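Local coordinates for protein ribulose-1,5-bisphosphate carboxylase/oxygenase large subunit (Rhodopseudomonas palustris, PDB 3QFW) that is a Rubisco-like protein that probably binds magnesium and may act as a ribulose-bisphosphate carboxylase, its true reaction being uncertain, at residues H13-A18 and L60-Y65; M212-L216 and I242-A246. One frame throughout, in Å; residues are numbered along the deposited sequence.

Interaction 1: H13-A18 and L60-Y65; sequences HIASDA and LQPGRY
Tyr65 O takes a hydrogen bond of 2.9 Å from the amide N of Ile14, and the His13 CA-H makes a weaker contact with it. These bonds join the end of strand 8-15 to the start of strand 64-71 in the antiparallel sheet of the N-terminal domain. Ile14 and Tyr65 form a hydrogen-bonded pair, since Tyr65 N returns a bond to Ile14 O; Ala15 and Arg64 make the next, non-hydrogen-bonded pair. One step further, Ser16 N reaches Gly63 O at 2.9 Å, the donor lying above the carbonyl plane. Gly63 follows Pro62 in a type II turn, where its positive phi would jam a side chain against the preceding carbonyl. Just beyond, Leu60 and Gln61 both face Arg64 in a classic beta bulge, their amides sharing Arg64 O.

The His13 ring works with both face and edge. Leu60 CD1 sits over the centre of one face, 3.7 Å from the centroid of the His13 ring and only 3° off its normal. At the edge, Arg64 NH2 gives His13 ND1 a weak hydrogen bond of 3.5 Å, the guanidinium plane standing 75° from the ring. The reach comes from an extended arginine chain, with CG opposite the backbone N (chi1 -167°). With an alanine here, Leu60 CD1 would probably lose its flat support and the Arg64 guanidinium would be left without this acceptor, more able to turn.

The side chains of Ile14 and Tyr65 share the sheet face that packs on helix 18-31, where both can be buried. Ser16 O lies in the plane of the Tyr65 ring, 3.4 Å from Tyr65 CE1 at its edge. At the far end of the ring, Tyr65 OH meets Ala18, 3.2 Å from Ala18 CA.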
loop_
_atom_site.group_PDB
_atom_site.type_symbol
_atom_site.label_atom_id
_atom_site.label_comp_id
_atom_site.label_asym_id
_atom_site.label_seq_id
_atom_site.Cartn_x
_atom_site.Cartn_y
_atom_site.Cartn_z
ATOM N N HIS B 13 -14.307 12.036 4.876
ATOM C CA HIS B 13 -14.877 13.127 4.107
ATOM C C HIS B 13 -15.539 12.553 2.873
ATOM O O HIS B 13 -14.918 11.804 2.109
ATOM C CB HIS B 13 -13.807 14.151 3.731
ATOM C CG HIS B 13 -13.329 14.972 4.890
ATOM N ND1 HIS B 13 -12.355 15.937 4.771
ATOM C CD2 HIS B 13 -13.693 14.962 6.195
ATOM C CE1 HIS B 13 -12.138 16.490 5.950
ATOM N NE2 HIS B 13 -12.938 15.916 6.833
ATOM N N ILE B 14 -16.811 12.891 2.690
ATOM C CA ILE B 14 -17.612 12.260 1.653
ATOM C C ILE B 14 -18.233 13.277 0.709
ATOM O O ILE B 14 -18.827 14.269 1.144
ATOM C CB ILE B 14 -18.738 11.415 2.265
ATOM C CG1 ILE B 14 -18.160 10.330 3.180
ATOM C CG2 ILE B 14 -19.595 10.796 1.161
ATOM C CD1 ILE B 14 -19.224 9.520 3.908
ATOM N N ALA B 15 -18.065 13.032 -0.584
ATOM C CA ALA B 15 -18.765 13.784 -1.616
ATOM C C ALA B 15 -20.159 13.200 -1.793
ATOM O O ALA B 15 -20.318 12.083 -2.296
ATOM C CB ALA B 15 -17.999 13.726 -2.930
ATOM N N SER B 16 -21.175 13.950 -1.379
ATOM C CA SER B 16 -22.543 13.449 -1.450
ATOM C C SER B 16 -23.583 14.563 -1.413
ATOM O O SER B 16 -23.266 15.721 -1.132
ATOM C CB SER B 16 -22.795 12.453 -0.319
ATOM O OG SER B 16 -24.178 12.196 -0.161
ATOM N N ASP B 17 -24.825 14.197 -1.719
ATOM C CA ASP B 17 -25.953 15.114 -1.662
ATOM C C ASP B 17 -26.496 15.138 -0.243
ATOM O O ASP B 17 -26.063 14.357 0.600
ATOM C CB ASP B 17 -27.050 14.653 -2.625
ATOM C CG ASP B 17 -27.351 15.675 -3.704
ATOM O OD1 ASP B 17 -27.510 16.869 -3.368
ATOM O OD2 ASP B 17 -27.425 15.282 -4.889
ATOM N N ALA B 18 -27.439 16.034 0.024
ATOM C CA ALA B 18 -28.107 16.052 1.319
ATOM C C ALA B 18 -29.113 14.910 1.376
ATOM O O ALA B 18 -29.421 14.380 2.444
ATOM C CB ALA B 18 -28.801 17.385 1.544
ATOM N N LEU B 60 -19.341 20.266 5.680
ATOM C CA LEU B 60 -18.136 21.062 5.539
ATOM C C LEU B 60 -18.443 22.200 4.585
ATOM O O LEU B 60 -18.095 23.355 4.831
ATOM C CB LEU B 60 -16.998 20.205 4.990
ATOM C CG LEU B 60 -16.630 18.997 5.850
ATOM C CD1 LEU B 60 -15.548 18.172 5.176
ATOM C CD2 LEU B 60 -16.192 19.455 7.230
ATOM N N GLN B 61 -19.107 21.847 3.493
ATOM C CA GLN B 61 -19.574 22.797 2.498
ATOM C C GLN B 61 -20.601 22.046 1.669
ATOM O O GLN B 61 -20.692 20.827 1.770
ATOM C CB GLN B 61 -18.418 23.280 1.619
ATOM C CG GLN B 61 -17.669 22.179 0.896
ATOM C CD GLN B 61 -16.553 22.716 0.021
ATOM O OE1 GLN B 61 -15.973 23.760 0.311
ATOM N NE2 GLN B 61 -16.251 22.004 -1.059
ATOM N N PRO B 62 -21.385 22.764 0.851
ATOM C CA PRO B 62 -22.386 22.051 0.055
ATOM C C PRO B 62 -21.732 20.952 -0.777
ATOM O O PRO B 62 -20.768 21.222 -1.495
ATOM C CB PRO B 62 -22.967 23.145 -0.850
ATOM C CG PRO B 62 -21.949 24.248 -0.834
ATOM C CD PRO B 62 -21.336 24.201 0.529
ATOM N N GLY B 63 -22.241 19.730 -0.655
ATOM C CA GLY B 63 -21.728 18.600 -1.411
ATOM C C GLY B 63 -20.651 17.806 -0.693
ATOM O O GLY B 63 -20.286 16.716 -1.124
ATOM N N ARG B 64 -20.136 18.344 0.406
ATOM C CA ARG B 64 -19.063 17.667 1.125
ATOM C C ARG B 64 -19.318 17.585 2.627
ATOM O O ARG B 64 -19.538 18.599 3.294
ATOM C CB ARG B 64 -17.719 18.337 0.841
ATOM C CG ARG B 64 -16.523 17.520 1.299
ATOM C CD ARG B 64 -15.213 18.173 0.872
ATOM N NE ARG B 64 -14.060 17.447 1.395
ATOM C CZ ARG B 64 -12.819 17.579 0.936
ATOM N NH1 ARG B 64 -12.564 18.411 -0.067
ATOM N NH2 ARG B 64 -11.834 16.874 1.481
ATOM N N TYR B 65 -19.282 16.364 3.148
ATOM C CA TYR B 65 -19.599 16.112 4.545
ATOM C C TYR B 65 -18.439 15.479 5.287
ATOM O O TYR B 65 -17.623 14.770 4.703
ATOM C CB TYR B 65 -20.818 15.196 4.657
ATOM C CG TYR B 65 -22.073 15.811 4.103
ATOM C CD1 TYR B 65 -22.398 15.679 2.760
ATOM C CD2 TYR B 65 -22.926 16.543 4.920
ATOM C CE1 TYR B 65 -23.546 16.249 2.244
ATOM C CE2 TYR B 65 -24.076 17.119 4.416
ATOM C CZ TYR B 65 -24.383 16.969 3.078
ATOM O OH TYR B 65 -25.528 17.542 2.573
#

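Interaction 2: M212-L216 and I242-A246; sequences MRRQL and IVKEA
Two neighbouring helical segments on the outside of the TIM-barrel domain meet here, one in helix 209-222 and the other the segment 242-246, which starts in helix 236-243, and a side-on salt bridge spans the gap between them. Arg213 presents NE and NH2 to the carboxylate of Glu245. Arg213 NE faces both carboxylate oxygens, 3.1 Å from Glu245 OE1 and 3.2 Å from Glu245 OE2, while NH2 of Arg213 also donates to Glu245 OE1. Each oxygen uses its syn lone pair, and the guanidinium and carboxylate planes are only 18° apart, so the flat groups meet edge to edge. NH2 has a second acid partner, Asp210 of the second subunit, which draws this arginine into the dimer contact as well. A guanidinium suits the place because its several N-H groups can serve both carboxylates.

In the chain, strand 226-229 of the barrel runs between the two helices. Beneath the charged pair the packing is apolar. Ile242 pushes CD1 against helix 209-222, 4.0 Å from Met212 CB and 4.2 Å from Leu216 CD2. The Met212 chain, bent at its last torsion, crosses the Ile242 side chain at a slant, with Met212 CE 3.8 Å from Ile242 CG1; a flexible thioether can follow the branched surface. At the type I turn from Val243 to Ala246, Leu216 fills the corner. Its CG lies opposite the backbone N (chi1 -180°), which carries Leu216 CD2 across to 3.4 Å from Glu245 O and 3.9 Å from Glu245 CB.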
loop_
_atom_site.group_PDB
_atom_site.type_symbol
_atom_site.label_atom_id
_atom_site.label_comp_id
_atom_site.label_asym_id
_atom_site.label_seq_id
_atom_site.Cartn_x
_atom_site.Cartn_y
_atom_site.Cartn_z
ATOM N N MET B 212 14.501 -6.600 3.999
ATOM C CA MET B 212 14.667 -5.435 4.864
ATOM C C MET B 212 15.589 -5.707 6.060
ATOM O O MET B 212 16.442 -4.887 6.379
ATOM C CB MET B 212 13.313 -4.854 5.305
ATOM C CG MET B 212 12.678 -3.899 4.274
ATOM S SD MET B 212 11.431 -2.764 4.966
ATOM C CE MET B 212 10.304 -3.955 5.683
ATOM N N ARG B 213 15.430 -6.862 6.705
ATOM C CA ARG B 213 16.259 -7.193 7.861
ATOM C C ARG B 213 17.711 -7.424 7.467
ATOM O O ARG B 213 18.616 -7.068 8.215
ATOM C CB ARG B 213 15.740 -8.426 8.603
ATOM C CG ARG B 213 14.370 -8.277 9.251
ATOM C CD ARG B 213 13.927 -9.594 9.900
ATOM N NE ARG B 213 12.816 -9.402 10.833
ATOM C CZ ARG B 213 11.774 -10.221 10.947
ATOM N NH1 ARG B 213 11.684 -11.301 10.185
ATOM N NH2 ARG B 213 10.815 -9.961 11.825
ATOM N N ARG B 214 17.931 -8.037 6.307
ATOM C CA ARG B 214 19.285 -8.231 5.795
ATOM C C ARG B 214 19.953 -6.885 5.572
ATOM O O ARG B 214 21.109 -6.676 5.944
ATOM C CB ARG B 214 19.259 -9.008 4.475
ATOM C CG ARG B 214 20.631 -9.214 3.828
ATOM C CD ARG B 214 20.505 -10.013 2.525
ATOM N NE ARG B 214 19.694 -11.215 2.709
ATOM C CZ ARG B 214 20.152 -12.459 2.591
ATOM N NH1 ARG B 214 21.422 -12.676 2.270
ATOM N NH2 ARG B 214 19.337 -13.488 2.784
ATOM N N GLN B 215 19.215 -5.972 4.956
ATOM C CA GLN B 215 19.734 -4.640 4.682
ATOM C C GLN B 215 19.960 -3.841 5.966
ATOM O O GLN B 215 20.897 -3.043 6.051
ATOM C CB GLN B 215 18.831 -3.902 3.693
ATOM C CG GLN B 215 19.002 -4.428 2.268
ATOM C CD GLN B 215 17.836 -4.109 1.357
ATOM O OE1 GLN B 215 17.155 -3.097 1.515
ATOM N NE2 GLN B 215 17.598 -4.992 0.389
ATOM N N LEU B 216 19.110 -4.071 6.961
ATOM C CA LEU B 216 19.298 -3.460 8.274
ATOM C C LEU B 216 20.568 -4.017 8.903
ATOM O O LEU B 216 21.299 -3.303 9.595
ATOM C CB LEU B 216 18.102 -3.751 9.181
ATOM C CG LEU B 216 18.201 -3.140 10.584
ATOM C CD1 LEU B 216 18.240 -1.635 10.478
ATOM C CD2 LEU B 216 17.044 -3.592 11.452
ATOM N N ILE B 242 10.340 -3.409 11.522
ATOM C CA ILE B 242 11.696 -2.883 11.362
ATOM C C ILE B 242 11.992 -1.809 12.403
ATOM O O ILE B 242 13.104 -1.736 12.933
ATOM C CB ILE B 242 11.945 -2.311 9.946
ATOM C CG1 ILE B 242 12.220 -3.444 8.961
ATOM C CG2 ILE B 242 13.144 -1.380 9.936
ATOM C CD1 ILE B 242 13.537 -4.173 9.207
ATOM N N VAL B 243 11.002 -0.969 12.691
ATOM C CA VAL B 243 11.178 0.064 13.713
ATOM C C VAL B 243 11.614 -0.575 15.028
ATOM O O VAL B 243 12.502 -0.071 15.714
ATOM C CB VAL B 243 9.879 0.873 13.925
ATOM C CG1 VAL B 243 9.919 1.652 15.245
ATOM C CG2 VAL B 243 9.636 1.810 12.740
ATOM N N LYS B 244 10.990 -1.698 15.368
ATOM C CA LYS B 244 11.321 -2.430 16.589
ATOM C C LYS B 244 12.700 -3.092 16.575
ATOM O O LYS B 244 13.191 -3.542 17.616
ATOM C CB LYS B 244 10.244 -3.475 16.876
ATOM C CG LYS B 244 9.000 -2.889 17.511
ATOM C CD LYS B 244 7.845 -3.856 17.427
ATOM C CE LYS B 244 6.599 -3.269 18.057
ATOM N NZ LYS B 244 5.415 -4.166 17.874
ATOM N N GLU B 245 13.318 -3.151 15.401
ATOM C CA GLU B 245 14.638 -3.759 15.247
ATOM C C GLU B 245 15.705 -2.708 14.929
ATOM O O GLU B 245 16.902 -3.010 14.840
ATOM C CB GLU B 245 14.584 -4.851 14.164
ATOM C CG GLU B 245 13.673 -6.027 14.536
ATOM C CD GLU B 245 13.459 -7.016 13.398
ATOM O OE1 GLU B 245 12.543 -7.865 13.514
ATOM O OE2 GLU B 245 14.198 -6.948 12.390
ATOM N N ALA B 246 15.264 -1.463 14.784
ATOM C CA ALA B 246 16.133 -0.368 14.356
ATOM C C ALA B 246 17.301 -0.079 15.317
ATOM O O ALA B 246 18.379 0.324 14.885
ATOM C CB ALA B 246 15.313 0.895 14.110
#

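Overall arrangement
From the N terminus, the chain runs up strand 8-15 and through helix 18-31 and strand 53-59 before strand 64-71 returns to pair with 8-15, so interaction 1 closes this first loop within the N-terminal sheet. The chain then enters the barrel. Interaction 2 closes a shorter loop of 25 residues there, holding strand 226-229, between helix 209-222 and the segment 242-246. The two loops follow in series and neither nest nor cross. Their centres are 43 Å apart, on opposite sides of the chain's centre, and their nearest atoms about 27 Å apart: one contact edges the N-terminal domain, the other joins helices outside the barrel.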